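Local coordinates for protein CD180 antigen (Mus musculus, PDB 3T6Q) that may cooperate with MD-1 and TLR4 to mediate the B-cell innate response to bacterial lipopolysaccharide, leading to NF-kappa-B activation, at residues G233-M238 and N260-Y265; V307-K312 and S331-T336; L432-L437 and N455-H460; L483-L488 and L507-L512. One frame throughout, in Å; residues are numbered along the deposited sequence.

All four contacts join the loops that follow neighbouring strands of the leucine-rich-repeat solenoid, and they come in series along the chain. Contact 1 follows strands 226-231 and 255-260, contact 2 strands 305-307 and 329-331, contact 3 strands 429-431 and 453-455, contact 4 strands 480-482 and 504-506. The centres of contacts 1 and 2 lie about 14 Å apart without touching; the centres of contacts 1 and 4 are about 44 Å apart, on opposite sides of the chain's centre. Contacts 3 and 4 abut, Gly-458 N lying 3.2 Å from Ser-484 O. Another protein chain reaches contacts 1 and 2 but neither contact 3 nor 4, so one kind of junction serves both interface and plain coil stacking.

Contact 1. Residues G233-M238 and N260-Y265; sequences GTFEDM and NLQKHY
A threonine methyl sits squarely over an imidazole here: Thr-234 CG2 lies 3.7 Å from the centroid of the His-264 ring, almost on the ring normal, in a CH-pi contact. The two loops follow adjacent parallel strands of the leucine-rich-repeat solenoid, and 260-265 belongs to LRR 8. With Thr-234 OG1 placed anti to the backbone N (chi1 -176°), it is CG2 that faces the ring. His-264 NE2 is hydrogen-bonded to Leu-232 O, which fixes how the imidazole is turned beneath the methyl.

Beside this pair, Thr-234 and Gln-262 exchange two nearly straight hydrogen bonds. Thr-234 N gives to Gln-262 O at 2.9 Å, and the amide nitrogen Gln-262 NE2 returns one to Thr-234 O at 3.1 Å, lying close to the line of that carbonyl and with the acceptor in the amide plane. NE2 also donates to the backbone of another protein's chain, so this amide serves the coil and the interface together. Gln-262 is itself steadied by an Asx turn, its N bound to Asn-260 OD1. CG of Gln-262 packs 3.7 Å from Gly-233 CA, where the backbones run close.

Lys-263 passes Thr-234 O with its CB, then bends at its last torsion (chi4 -84°) and ends in a salt bridge, NZ to the anti lone pair of Glu-236 OE2 at 2.8 Å.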
loop_
_atom_site.group_PDB
_atom_site.type_symbol
_atom_site.label_atom_id
_atom_site.label_comp_id
_atom_site.label_asym_id
_atom_site.label_seq_id
_atom_site.Cartn_x
_atom_site.Cartn_y
_atom_site.Cartn_z
ATOM N N GLY A 233 -7.506 21.985 8.663
ATOM C CA GLY A 233 -7.900 22.419 7.321
ATOM C C GLY A 233 -8.381 21.224 6.501
ATOM O O GLY A 233 -8.090 20.037 6.823
ATOM N N THR A 234 -9.078 21.524 5.418
ATOM C CA THR A 234 -9.393 20.481 4.455
ATOM C C THR A 234 -8.822 20.909 3.108
ATOM O O THR A 234 -8.065 21.876 3.058
ATOM C CB THR A 234 -10.894 20.155 4.410
ATOM O OG1 THR A 234 -11.058 19.041 3.502
ATOM C CG2 THR A 234 -11.745 21.369 3.930
ATOM N N PHE A 235 -9.179 20.219 2.025
ATOM C CA PHE A 235 -8.506 20.420 0.724
ATOM C C PHE A 235 -9.553 20.509 -0.385
ATOM O O PHE A 235 -10.719 20.136 -0.167
ATOM C CB PHE A 235 -7.529 19.247 0.438
ATOM C CG PHE A 235 -6.523 19.043 1.550
ATOM C CD1 PHE A 235 -5.495 19.967 1.742
ATOM C CD2 PHE A 235 -6.676 17.965 2.445
ATOM C CE1 PHE A 235 -4.607 19.795 2.814
ATOM C CE2 PHE A 235 -5.803 17.801 3.525
ATOM C CZ PHE A 235 -4.768 18.710 3.690
ATOM N N GLU A 236 -9.117 20.913 -1.581
ATOM C CA GLU A 236 -10.028 21.143 -2.705
ATOM C C GLU A 236 -10.621 19.838 -3.169
ATOM O O GLU A 236 -11.748 19.796 -3.679
ATOM C CB GLU A 236 -9.278 21.867 -3.859
ATOM C CG GLU A 236 -9.112 23.329 -3.493
ATOM C CD GLU A 236 -8.512 24.175 -4.608
ATOM O OE1 GLU A 236 -8.367 23.683 -5.773
ATOM O OE2 GLU A 236 -8.203 25.342 -4.294
ATOM N N ASP A 237 -9.905 18.759 -2.945
ATOM C CA ASP A 237 -10.376 17.444 -3.393
ATOM C C ASP A 237 -11.149 16.642 -2.337
ATOM O O ASP A 237 -11.410 15.451 -2.542
ATOM C CB ASP A 237 -9.223 16.629 -3.971
ATOM C CG ASP A 237 -8.053 16.437 -2.969
ATOM O OD1 ASP A 237 -7.580 17.414 -2.351
ATOM O OD2 ASP A 237 -7.563 15.309 -2.860
ATOM N N MET A 238 -11.521 17.284 -1.228
ATOM C CA MET A 238 -12.358 16.643 -0.191
ATOM C C MET A 238 -13.802 17.137 -0.241
ATOM O O MET A 238 -14.067 18.266 -0.659
ATOM C CB MET A 238 -11.814 16.887 1.226
ATOM C CG MET A 238 -10.325 16.595 1.423
ATOM S SD MET A 238 -9.767 14.966 0.915
ATOM C CE MET A 238 -10.447 13.921 2.205
ATOM N N ASN A 260 -6.136 26.107 12.544
ATOM C CA ASN A 260 -6.286 26.369 11.105
ATOM C C ASN A 260 -7.530 25.614 10.657
ATOM O O ASN A 260 -7.690 24.409 10.967
ATOM C CB ASN A 260 -5.014 25.866 10.350
ATOM C CG ASN A 260 -5.075 26.195 8.849
ATOM O OD1 ASN A 260 -5.957 25.715 8.149
ATOM N ND2 ASN A 260 -4.153 26.982 8.379
ATOM N N LEU A 261 -8.431 26.299 9.953
ATOM C CA LEU A 261 -9.632 25.700 9.437
ATOM C C LEU A 261 -9.774 25.950 7.922
ATOM O O LEU A 261 -10.886 26.108 7.409
ATOM C CB LEU A 261 -10.852 26.301 10.202
ATOM C CG LEU A 261 -10.967 25.752 11.636
ATOM C CD1 LEU A 261 -11.818 26.598 12.576
ATOM C CD2 LEU A 261 -11.473 24.288 11.590
ATOM N N GLN A 262 -8.657 26.008 7.211
ATOM C CA GLN A 262 -8.740 26.394 5.798
ATOM C C GLN A 262 -9.682 25.502 4.958
ATOM O O GLN A 262 -9.806 24.286 5.218
ATOM C CB GLN A 262 -7.325 26.418 5.190
ATOM C CG GLN A 262 -6.693 25.012 5.029
ATOM C CD GLN A 262 -5.697 24.967 3.859
ATOM O OE1 GLN A 262 -4.858 25.832 3.717
ATOM N NE2 GLN A 262 -5.802 23.945 3.029
ATOM N N LYS A 263 -10.336 26.126 3.974
ATOM C CA LYS A 263 -11.081 25.447 2.896
ATOM C C LYS A 263 -12.364 24.792 3.349
ATOM O O LYS A 263 -13.052 24.199 2.540
ATOM C CB LYS A 263 -10.210 24.474 2.100
ATOM C CG LYS A 263 -9.079 25.190 1.353
ATOM C CD LYS A 263 -8.668 24.433 0.094
ATOM C CE LYS A 263 -7.767 25.324 -0.770
ATOM N NZ LYS A 263 -8.541 26.237 -1.647
ATOM N N HIS A 264 -12.695 24.876 4.644
ATOM C CA HIS A 264 -14.061 24.518 5.046
ATOM C C HIS A 264 -15.029 25.541 4.569
ATOM O O HIS A 264 -14.661 26.719 4.327
ATOM C CB HIS A 264 -14.177 24.338 6.573
ATOM C CG HIS A 264 -13.459 23.113 7.069
ATOM N ND1 HIS A 264 -13.967 21.860 6.902
ATOM C CD2 HIS A 264 -12.214 22.965 7.667
ATOM C CE1 HIS A 264 -13.107 20.960 7.405
ATOM N NE2 HIS A 264 -12.016 21.633 7.861
ATOM N N TYR A 265 -16.284 25.131 4.433
ATOM C CA TYR A 265 -17.286 26.022 3.856
ATOM C C TYR A 265 -17.992 26.849 4.935
ATOM O O TYR A 265 -18.998 26.410 5.491
ATOM C CB TYR A 265 -18.282 25.215 3.027
ATOM C CG TYR A 265 -19.214 26.034 2.154
ATOM C CD1 TYR A 265 -20.607 25.966 2.333
ATOM C CD2 TYR A 265 -18.713 26.871 1.147
ATOM C CE1 TYR A 265 -21.464 26.700 1.532
ATOM C CE2 TYR A 265 -19.572 27.607 0.335
ATOM C CZ TYR A 265 -20.941 27.514 0.543
ATOM O OH TYR A 265 -21.801 28.232 -0.240
#

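Contact 2. Residues V307-K312 and S331-T336; sequences VLSANK and SIKGNT. With MAN (alpha-D-mannopyranose), chain E.
Val-307 and Ser-331 form a parallel beta bridge, and the end-to-end directions of 307-312 and 331-336 differ by only 19°. Beyond the bridge backbone bonds continue. Leu-308 N donates to Ser-331 O at 2.8 Å, Ala-310 N to Lys-333 O at 2.9 Å, and Thr-336 N to Asn-311 O, also at 2.9 Å. Ala-310 CA adds a CH...O contact to Gly-334 O.

Between these rungs a side chain takes over: Ser-309 OG accepts from Lys-333 N at 3.0 Å in an almost straight bond. Its chi1 of -62° sets OG beside its own backbone N and facing the neighbouring loop. Water 2 joins the same hydroxyl to Lys-333 NZ, and that ammonium makes a salt bridge to an acidic side chain of another protein's chain. On the inner side Leu-308 CB meets Ile-332 CG1 at 4.0 Å, while the CG2 branch of Ile-332 lies against Leu-308 O. Water 1 donates to Leu-308 O and Asn-335 OD1 and accepts from Asn-311 N, tying three buried polar atoms together. Each asparagine also reaches the preceding coil, Asn-311 OD1 accepting from Thr-288 N and Asn-335 ND2 giving to Phe-313 O.

A mannose of a protein-linked glycan rests against the later loop, its O3 3.3 Å from Gly-334 CA. Successive coils repeating one backbone course, with leucine or isoleucine turned inward and asparagines bonding to main-chain groups, are the signature of the leucine-rich-repeat solenoid, here LRR 10 on LRR 11.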
loop_
_atom_site.group_PDB
_atom_site.type_symbol
_atom_site.label_atom_id
_atom_site.label_comp_id
_atom_site.label_asym_id
_atom_site.label_seq_id
_atom_site.Cartn_x
_atom_site.Cartn_y
_atom_site.Cartn_z
ATOM N N VAL A 307 -6.133 35.219 9.977
ATOM C CA VAL A 307 -5.839 35.104 8.576
ATOM C C VAL A 307 -7.166 34.949 7.831
ATOM O O VAL A 307 -7.904 33.978 8.075
ATOM C CB VAL A 307 -4.955 33.889 8.278
ATOM C CG1 VAL A 307 -4.704 33.777 6.744
ATOM C CG2 VAL A 307 -3.607 33.981 9.024
ATOM N N LEU A 308 -7.469 35.883 6.938
ATOM C CA LEU A 308 -8.744 35.830 6.130
ATOM C C LEU A 308 -8.417 35.840 4.635
ATOM O O LEU A 308 -9.215 36.265 3.797
ATOM C CB LEU A 308 -9.592 37.061 6.442
ATOM C CG LEU A 308 -10.074 37.225 7.911
ATOM C CD1 LEU A 308 -10.819 38.543 8.121
ATOM C CD2 LEU A 308 -10.927 36.055 8.315
ATOM N N SER A 309 -7.208 35.410 4.327
ATOM C CA SER A 309 -6.736 35.349 2.928
ATOM C C SER A 309 -7.594 34.438 2.066
ATOM O O SER A 309 -8.200 33.465 2.567
ATOM C CB SER A 309 -5.303 34.838 2.948
ATOM O OG SER A 309 -4.499 35.760 3.676
ATOM N N ALA A 310 -7.616 34.752 0.766
ATOM C CA ALA A 310 -8.173 33.894 -0.270
ATOM C C ALA A 310 -9.687 33.716 -0.132
ATOM O O ALA A 310 -10.240 32.713 -0.558
ATOM C CB ALA A 310 -7.424 32.547 -0.357
ATOM N N ASN A 311 -10.334 34.703 0.476
ATOM C CA ASN A 311 -11.783 34.734 0.615
ATOM C C ASN A 311 -12.370 35.663 -0.446
ATOM O O ASN A 311 -11.655 35.991 -1.409
ATOM C CB ASN A 311 -12.100 35.129 2.048
ATOM C CG ASN A 311 -11.965 33.919 2.956
ATOM O OD1 ASN A 311 -12.502 32.874 2.635
ATOM N ND2 ASN A 311 -11.116 34.007 3.972
ATOM N N LYS A 312 -13.610 36.134 -0.272
ATOM C CA LYS A 312 -14.249 36.896 -1.335
ATOM C C LYS A 312 -14.990 38.120 -0.835
ATOM O O LYS A 312 -16.107 38.373 -1.219
ATOM C CB LYS A 312 -15.113 36.026 -2.283
ATOM C CG LYS A 312 -15.937 34.981 -1.586
ATOM C CD LYS A 312 -16.695 34.049 -2.547
ATOM C CE LYS A 312 -17.906 33.452 -1.799
ATOM N NZ LYS A 312 -18.652 32.426 -2.589
ATOM N N SER A 331 -3.888 39.226 8.183
ATOM C CA SER A 331 -3.549 38.886 6.808
ATOM C C SER A 331 -4.789 38.686 6.004
ATOM O O SER A 331 -5.656 37.887 6.386
ATOM C CB SER A 331 -2.773 37.566 6.776
ATOM O OG SER A 331 -1.564 37.781 7.445
ATOM N N ILE A 332 -4.926 39.450 4.929
ATOM C CA ILE A 332 -6.071 39.265 4.051
ATOM C C ILE A 332 -5.487 39.418 2.666
ATOM O O ILE A 332 -5.661 40.426 2.019
ATOM C CB ILE A 332 -7.182 40.323 4.257
ATOM C CG1 ILE A 332 -7.546 40.461 5.723
ATOM C CG2 ILE A 332 -8.438 39.908 3.473
ATOM C CD1 ILE A 332 -8.459 41.641 6.003
ATOM N N LYS A 333 -4.762 38.423 2.232
ATOM C CA LYS A 333 -4.114 38.539 0.913
ATOM C C LYS A 333 -4.742 37.564 -0.072
ATOM O O LYS A 333 -5.399 36.597 0.345
ATOM C CB LYS A 333 -2.615 38.272 1.043
ATOM C CG LYS A 333 -2.268 36.798 0.937
ATOM C CD LYS A 333 -0.809 36.616 0.484
ATOM C CE LYS A 333 -0.444 35.146 0.412
ATOM N NZ LYS A 333 -0.488 34.579 1.799
ATOM N N GLY A 334 -4.579 37.817 -1.373
ATOM C CA GLY A 334 -5.185 36.934 -2.394
ATOM C C GLY A 334 -6.709 36.859 -2.391
ATOM O O GLY A 334 -7.261 35.815 -2.765
ATOM N N ASN A 335 -7.384 37.899 -1.888
ATOM C CA ASN A 335 -8.864 38.006 -2.001
ATOM C C ASN A 335 -9.296 37.800 -3.461
ATOM O O ASN A 335 -8.631 38.313 -4.372
ATOM C CB ASN A 335 -9.309 39.407 -1.588
ATOM C CG ASN A 335 -10.780 39.472 -1.238
ATOM O OD1 ASN A 335 -11.194 38.990 -0.199
ATOM N ND2 ASN A 335 -11.565 40.117 -2.090
ATOM N N THR A 336 -10.394 37.089 -3.721
ATOM C CA THR A 336 -10.645 36.652 -5.119
ATOM C C THR A 336 -11.418 37.677 -5.915
ATOM O O THR A 336 -11.584 37.527 -7.108
ATOM C CB THR A 336 -11.338 35.290 -5.185
ATOM O OG1 THR A 336 -12.613 35.453 -4.591
ATOM C CG2 THR A 336 -10.495 34.232 -4.382
HETATM C C1 MAN E . -1.510 33.354 -6.749
HETATM C C2 MAN E . -2.854 34.053 -6.560
HETATM C C3 MAN E . -2.800 35.040 -5.364
HETATM C C4 MAN E . -2.278 34.286 -4.119
HETATM C C5 MAN E . -0.930 33.582 -4.423
HETATM C C6 MAN E . -0.373 32.780 -3.249
HETATM O O2 MAN E . -3.754 33.034 -6.258
HETATM O O3 MAN E . -4.102 35.527 -5.129
HETATM O O4 MAN E . -2.146 35.164 -3.005
HETATM O O5 MAN E . -1.046 32.705 -5.547
HETATM O O6 MAN E . -1.297 31.695 -2.961
HETATM O O HOH W 1 -9.417 37.299 1.253
HETATM O O HOH W 2 -2.303 34.463 4.091
#

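Contact 3. Residues L432-L437 and N455-H460; sequences LSHSLL and NLQGNH
Hydrogen bonding between Leu-432 and Asn-459 centres on the amide of the asparagine. Asn-459 ND2 lies 2.9 Å from Leu-432 O in a nearly straight bond, with the acceptor in the amide plane but the donor above the carbonyl plane. Ser-435 N reaches the same oxygen from the opposite face, closing a type II turn, so two donors hold this buried carbonyl. A second N-H of ND2 goes to Leu-456 O in its own loop. At the other end of the amide, Asn-459 OD1 accepts from Leu-437 N at 2.9 Å, in the carbonyl plane; with three partners the side chain can hardly rotate. Chi1 of -70° sets its CG anti to its own carbonyl carbon and carries the amide across to the 432-437 loop.

Main-chain bonds run alongside: Leu-432 N to Asn-455 O, and His-434 N to Gln-457 O at 2.7 Å. This is the asparagine ladder of leucine-rich repeats, in which the asparagine of one repeat (LRR 16) ties its own loop to the loop of the previous one (LRR 15).

Ring contacts involve the two histidines. Gly-458 CA stands over the centre of the His-434 imidazole, 4.1 Å from its centroid, in a CH-pi contact, and Phe-409 also stacks with this ring. Gln-457 OE1 comes to the ring's edge, near its plane, the amide turned steeply to it. His-460 brings CD2 to 3.3 Å from Leu-437 O.

Apolar packing faces inward: Leu-432 and Leu-456 lie side by side and point the same way, Leu-432 CB to Leu-456 CD2 at 3.7 Å. Outside the pair, Leu-432 rests on Phe-445 and Leu-456 on Ile-439.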
loop_
_atom_site.group_PDB
_atom_site.type_symbol
_atom_site.label_atom_id
_atom_site.label_comp_id
_atom_site.label_asym_id
_atom_site.label_seq_id
_atom_site.Cartn_x
_atom_site.Cartn_y
_atom_site.Cartn_z
ATOM N N LEU A 432 10.189 48.485 -3.448
ATOM C CA LEU A 432 9.479 49.163 -4.548
ATOM C C LEU A 432 9.768 48.505 -5.894
ATOM O O LEU A 432 9.719 49.167 -6.953
ATOM C CB LEU A 432 9.910 50.650 -4.623
ATOM C CG LEU A 432 9.601 51.466 -3.326
ATOM C CD1 LEU A 432 10.137 52.885 -3.347
ATOM C CD2 LEU A 432 8.094 51.523 -3.078
ATOM N N SER A 433 10.110 47.234 -5.840
ATOM C CA SER A 433 10.413 46.456 -7.036
ATOM C C SER A 433 9.257 46.623 -8.031
ATOM O O SER A 433 8.103 46.412 -7.675
ATOM C CB SER A 433 10.566 44.998 -6.645
ATOM O OG SER A 433 10.883 44.226 -7.780
ATOM N N HIS A 434 9.563 46.982 -9.282
ATOM C CA HIS A 434 8.503 47.179 -10.328
ATOM C C HIS A 434 7.376 48.132 -10.013
ATOM O O HIS A 434 6.307 48.028 -10.592
ATOM C CB HIS A 434 7.976 45.804 -10.785
ATOM C CG HIS A 434 9.064 44.911 -11.281
ATOM N ND1 HIS A 434 9.305 44.717 -12.609
ATOM C CD2 HIS A 434 9.997 44.164 -10.601
ATOM C CE1 HIS A 434 10.343 43.881 -12.751
ATOM N NE2 HIS A 434 10.769 43.539 -11.524
ATOM N N SER A 435 7.593 49.119 -9.132
ATOM C CA SER A 435 6.556 50.097 -8.804
ATOM C C SER A 435 6.510 51.184 -9.916
ATOM O O SER A 435 5.603 52.000 -9.975
ATOM C CB SER A 435 6.838 50.729 -7.427
ATOM O OG SER A 435 6.595 49.774 -6.370
ATOM N N LEU A 436 7.547 51.192 -10.756
ATOM C CA LEU A 436 7.671 52.079 -11.928
ATOM C C LEU A 436 7.726 53.542 -11.539
ATOM O O LEU A 436 7.069 54.356 -12.162
ATOM C CB LEU A 436 6.561 51.834 -12.974
ATOM C CG LEU A 436 6.347 50.394 -13.425
ATOM C CD1 LEU A 436 5.319 50.291 -14.551
ATOM C CD2 LEU A 436 7.664 49.724 -13.800
ATOM N N LEU A 437 8.491 53.864 -10.492
ATOM C CA LEU A 437 8.673 55.247 -10.045
ATOM C C LEU A 437 9.818 55.864 -10.827
ATOM O O LEU A 437 10.676 55.152 -11.333
ATOM C CB LEU A 437 9.036 55.305 -8.557
ATOM C CG LEU A 437 7.897 54.968 -7.605
ATOM C CD1 LEU A 437 8.546 54.628 -6.280
ATOM C CD2 LEU A 437 6.932 56.130 -7.466
ATOM N N ASN A 455 14.712 48.286 -2.195
ATOM C CA ASN A 455 14.749 47.453 -3.388
ATOM C C ASN A 455 14.048 48.236 -4.474
ATOM O O ASN A 455 12.843 48.530 -4.367
ATOM C CB ASN A 455 14.066 46.078 -3.141
ATOM C CG ASN A 455 14.147 45.122 -4.336
ATOM O OD1 ASN A 455 14.281 43.927 -4.137
ATOM N ND2 ASN A 455 14.008 45.618 -5.549
ATOM N N LEU A 456 14.798 48.569 -5.530
ATOM C CA LEU A 456 14.224 49.254 -6.681
ATOM C C LEU A 456 14.413 48.501 -7.972
ATOM O O LEU A 456 14.526 49.118 -9.055
ATOM C CB LEU A 456 14.868 50.623 -6.831
ATOM C CG LEU A 456 14.645 51.648 -5.729
ATOM C CD1 LEU A 456 15.452 52.876 -6.040
ATOM C CD2 LEU A 456 13.164 52.000 -5.610
ATOM N N GLN A 457 14.432 47.173 -7.907
ATOM C CA GLN A 457 14.524 46.395 -9.112
ATOM C C GLN A 457 13.389 46.779 -10.062
ATOM O O GLN A 457 12.239 46.951 -9.630
ATOM C CB GLN A 457 14.434 44.913 -8.756
ATOM C CG GLN A 457 14.653 44.002 -9.931
ATOM C CD GLN A 457 14.492 42.535 -9.596
ATOM O OE1 GLN A 457 13.639 41.855 -10.159
ATOM N NE2 GLN A 457 15.323 42.037 -8.709
ATOM N N GLY A 458 13.685 46.891 -11.367
ATOM C CA GLY A 458 12.624 47.212 -12.346
ATOM C C GLY A 458 12.009 48.618 -12.333
ATOM O O GLY A 458 10.903 48.821 -12.852
ATOM N N ASN A 459 12.687 49.605 -11.753
ATOM C CA ASN A 459 12.238 50.986 -11.882
ATOM C C ASN A 459 13.089 51.664 -12.976
ATOM O O ASN A 459 13.806 50.957 -13.696
ATOM C CB ASN A 459 12.327 51.734 -10.560
ATOM C CG ASN A 459 11.300 51.233 -9.558
ATOM O OD1 ASN A 459 10.217 51.783 -9.457
ATOM N ND2 ASN A 459 11.622 50.144 -8.869
ATOM N N HIS A 460 13.045 53.001 -13.073
ATOM C CA HIS A 460 13.736 53.708 -14.190
ATOM C C HIS A 460 14.260 55.078 -13.888
ATOM O O HIS A 460 13.778 55.786 -12.977
ATOM C CB HIS A 460 12.830 53.799 -15.414
ATOM C CG HIS A 460 11.700 54.791 -15.255
ATOM N ND1 HIS A 460 11.764 56.061 -15.744
ATOM C CD2 HIS A 460 10.455 54.670 -14.626
ATOM C CE1 HIS A 460 10.625 56.713 -15.441
ATOM N NE2 HIS A 460 9.818 55.859 -14.764
#

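Contact 4. Residues L483-L488 and L507-L512; sequences LSFCDL and LSHNRL
Phe-485 and His-509 form an offset stack, ring planes 8° apart and centroids 4.4 Å from each other. The shift along the planes puts His-509 CB over the middle of the phenyl face, a CH-pi contact of 3.5 Å to the centroid, while Phe-485 CZ sits above the imidazole toward its rim. Two residues further on in each loop, Arg-511 grips Asp-487 end-on. Arg-511 NH1 makes a salt bridge to Asp-487 OD2 at 2.6 Å, meeting it from above the carboxylate plane, and Arg-511 NH2 donates to Asp-487 O at 3.0 Å. A bend at chi3 (-51°) turns the guanidinium back to Asp-487 in the earlier loop; NH2 also bonds to Ser-489 OG.

Between these two pairs lies the buried asparagine of LRR 18. Asn-510 OD1 accepts from both Cys-486 N, at 2.9 Å, and Leu-488 N, the latter above the carbonyl plane; ND2 gives to Leu-483 O and to Leu-507 O, with both acceptors close to the amide plane. Four bonds thus fix its rotation, in the asparagine ladder that runs through leucine-rich repeats. Leu-488 CB packs 3.6 Å from Asn-510 OD1, its side chain running alongside the amide.

Main-chain pairing holds the loops in register around it: Phe-485 N to Ser-508 O, and Arg-511 N to Leu-488 O at 2.8 Å. Water 3 bridges Asp-487 N and His-509 O. Further in, Leu-483 CB touches Leu-507 CD2 at 4.0 Å, with Phe-496 against the first leucine and Ile-491 against the second. The next rung comes from Asn-533, whose ND2 bonds to Leu-507 O and whose OD1 accepts from Leu-512 N.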
loop_
_atom_site.group_PDB
_atom_site.type_symbol
_atom_site.label_atom_id
_atom_site.label_comp_id
_atom_site.label_asym_id
_atom_site.label_seq_id
_atom_site.Cartn_x
_atom_site.Cartn_y
_atom_site.Cartn_z
ATOM N N LEU A 483 19.325 47.731 -7.619
ATOM C CA LEU A 483 19.014 48.467 -8.825
ATOM C C LEU A 483 19.131 47.585 -10.037
ATOM O O LEU A 483 19.465 48.058 -11.126
ATOM C CB LEU A 483 19.964 49.676 -8.968
ATOM C CG LEU A 483 19.720 50.861 -8.022
ATOM C CD1 LEU A 483 20.854 51.873 -8.166
ATOM C CD2 LEU A 483 18.401 51.561 -8.318
ATOM N N SER A 484 18.833 46.310 -9.864
ATOM C CA SER A 484 18.962 45.380 -10.966
ATOM C C SER A 484 17.762 45.532 -11.931
ATOM O O SER A 484 16.727 46.034 -11.513
ATOM C CB SER A 484 19.101 43.960 -10.430
ATOM O OG SER A 484 18.023 43.676 -9.536
ATOM N N PHE A 485 17.905 45.138 -13.210
ATOM C CA PHE A 485 16.787 45.324 -14.189
ATOM C C PHE A 485 16.189 46.707 -14.256
ATOM O O PHE A 485 14.946 46.876 -14.339
ATOM C CB PHE A 485 15.649 44.331 -13.850
ATOM C CG PHE A 485 16.076 42.897 -13.932
ATOM C CD1 PHE A 485 16.075 42.218 -15.166
ATOM C CD2 PHE A 485 16.531 42.228 -12.806
ATOM C CE1 PHE A 485 16.510 40.899 -15.242
ATOM C CE2 PHE A 485 16.941 40.919 -12.879
ATOM C CZ PHE A 485 16.932 40.249 -14.090
ATOM N N CYS A 486 17.024 47.725 -14.166
ATOM C CA CYS A 486 16.545 49.094 -14.210
ATOM C C CYS A 486 16.820 49.778 -15.577
ATOM O O CYS A 486 16.788 51.010 -15.652
ATOM C CB CYS A 486 17.166 49.920 -13.061
ATOM S SG CYS A 486 16.350 49.505 -11.473
ATOM N N ASP A 487 17.188 48.974 -16.571
ATOM C CA ASP A 487 17.484 49.464 -17.954
ATOM C C ASP A 487 18.594 50.524 -17.946
ATOM O O ASP A 487 18.497 51.523 -18.671
ATOM C CB ASP A 487 16.192 50.082 -18.515
ATOM C CG ASP A 487 16.268 50.392 -20.001
ATOM O OD1 ASP A 487 15.741 51.472 -20.376
ATOM O OD2 ASP A 487 16.846 49.570 -20.762
ATOM N N LEU A 488 19.587 50.363 -17.051
ATOM C CA LEU A 488 20.569 51.416 -16.830
ATOM C C LEU A 488 21.672 51.351 -17.872
ATOM O O LEU A 488 22.252 50.286 -18.114
ATOM C CB LEU A 488 21.196 51.294 -15.421
ATOM C CG LEU A 488 20.279 51.701 -14.259
ATOM C CD1 LEU A 488 21.036 51.459 -12.944
ATOM C CD2 LEU A 488 19.818 53.152 -14.389
ATOM N N LEU A 507 23.796 45.878 -8.982
ATOM C CA LEU A 507 23.584 46.588 -10.213
ATOM C C LEU A 507 23.472 45.595 -11.359
ATOM O O LEU A 507 23.722 45.973 -12.487
ATOM C CB LEU A 507 24.753 47.560 -10.525
ATOM C CG LEU A 507 25.039 48.608 -9.436
ATOM C CD1 LEU A 507 26.350 49.374 -9.687
ATOM C CD2 LEU A 507 23.916 49.603 -9.307
ATOM N N SER A 508 23.080 44.352 -11.068
ATOM C CA SER A 508 23.117 43.319 -12.084
ATOM C C SER A 508 21.987 43.506 -13.125
ATOM O O SER A 508 21.030 44.234 -12.871
ATOM C CB SER A 508 23.007 41.944 -11.436
ATOM O OG SER A 508 21.804 41.783 -10.686
ATOM N N HIS A 509 22.131 42.869 -14.295
ATOM C CA HIS A 509 21.108 42.932 -15.359
ATOM C C HIS A 509 20.773 44.313 -15.775
ATOM O O HIS A 509 19.599 44.707 -15.767
ATOM C CB HIS A 509 19.855 42.148 -14.976
ATOM C CG HIS A 509 20.154 40.712 -14.646
ATOM N ND1 HIS A 509 20.147 39.729 -15.591
ATOM C CD2 HIS A 509 20.533 40.106 -13.445
ATOM C CE1 HIS A 509 20.487 38.560 -15.015
ATOM N NE2 HIS A 509 20.741 38.795 -13.702
ATOM N N ASN A 510 21.821 45.072 -16.110
ATOM C CA ASN A 510 21.693 46.354 -16.754
ATOM C C ASN A 510 22.566 46.394 -18.041
ATOM O O ASN A 510 22.922 45.338 -18.580
ATOM C CB ASN A 510 22.007 47.511 -15.795
ATOM C CG ASN A 510 20.906 47.708 -14.750
ATOM O OD1 ASN A 510 19.757 48.034 -15.076
ATOM N ND2 ASN A 510 21.249 47.494 -13.489
ATOM N N ARG A 511 22.950 47.584 -18.474
ATOM C CA ARG A 511 23.890 47.674 -19.612
ATOM C C ARG A 511 25.105 48.487 -19.254
ATOM O O ARG A 511 25.680 49.183 -20.091
ATOM C CB ARG A 511 23.195 48.309 -20.831
ATOM C CG ARG A 511 22.088 47.481 -21.460
ATOM C CD ARG A 511 21.550 48.224 -22.696
ATOM N NE ARG A 511 21.214 49.619 -22.349
ATOM C CZ ARG A 511 20.117 49.930 -21.669
ATOM N NH1 ARG A 511 19.304 48.938 -21.364
ATOM N NH2 ARG A 511 19.823 51.187 -21.300
ATOM N N LEU A 512 25.496 48.415 -17.994
ATOM C CA LEU A 512 26.586 49.262 -17.521
ATOM C C LEU A 512 27.929 48.853 -18.120
ATOM O O LEU A 512 28.179 47.648 -18.381
ATOM C CB LEU A 512 26.651 49.189 -16.002
ATOM C CG LEU A 512 25.405 49.717 -15.288
ATOM C CD1 LEU A 512 25.532 49.381 -13.791
ATOM C CD2 LEU A 512 25.280 51.229 -15.535
HETATM O O HOH W 3 17.819 46.491 -17.228
#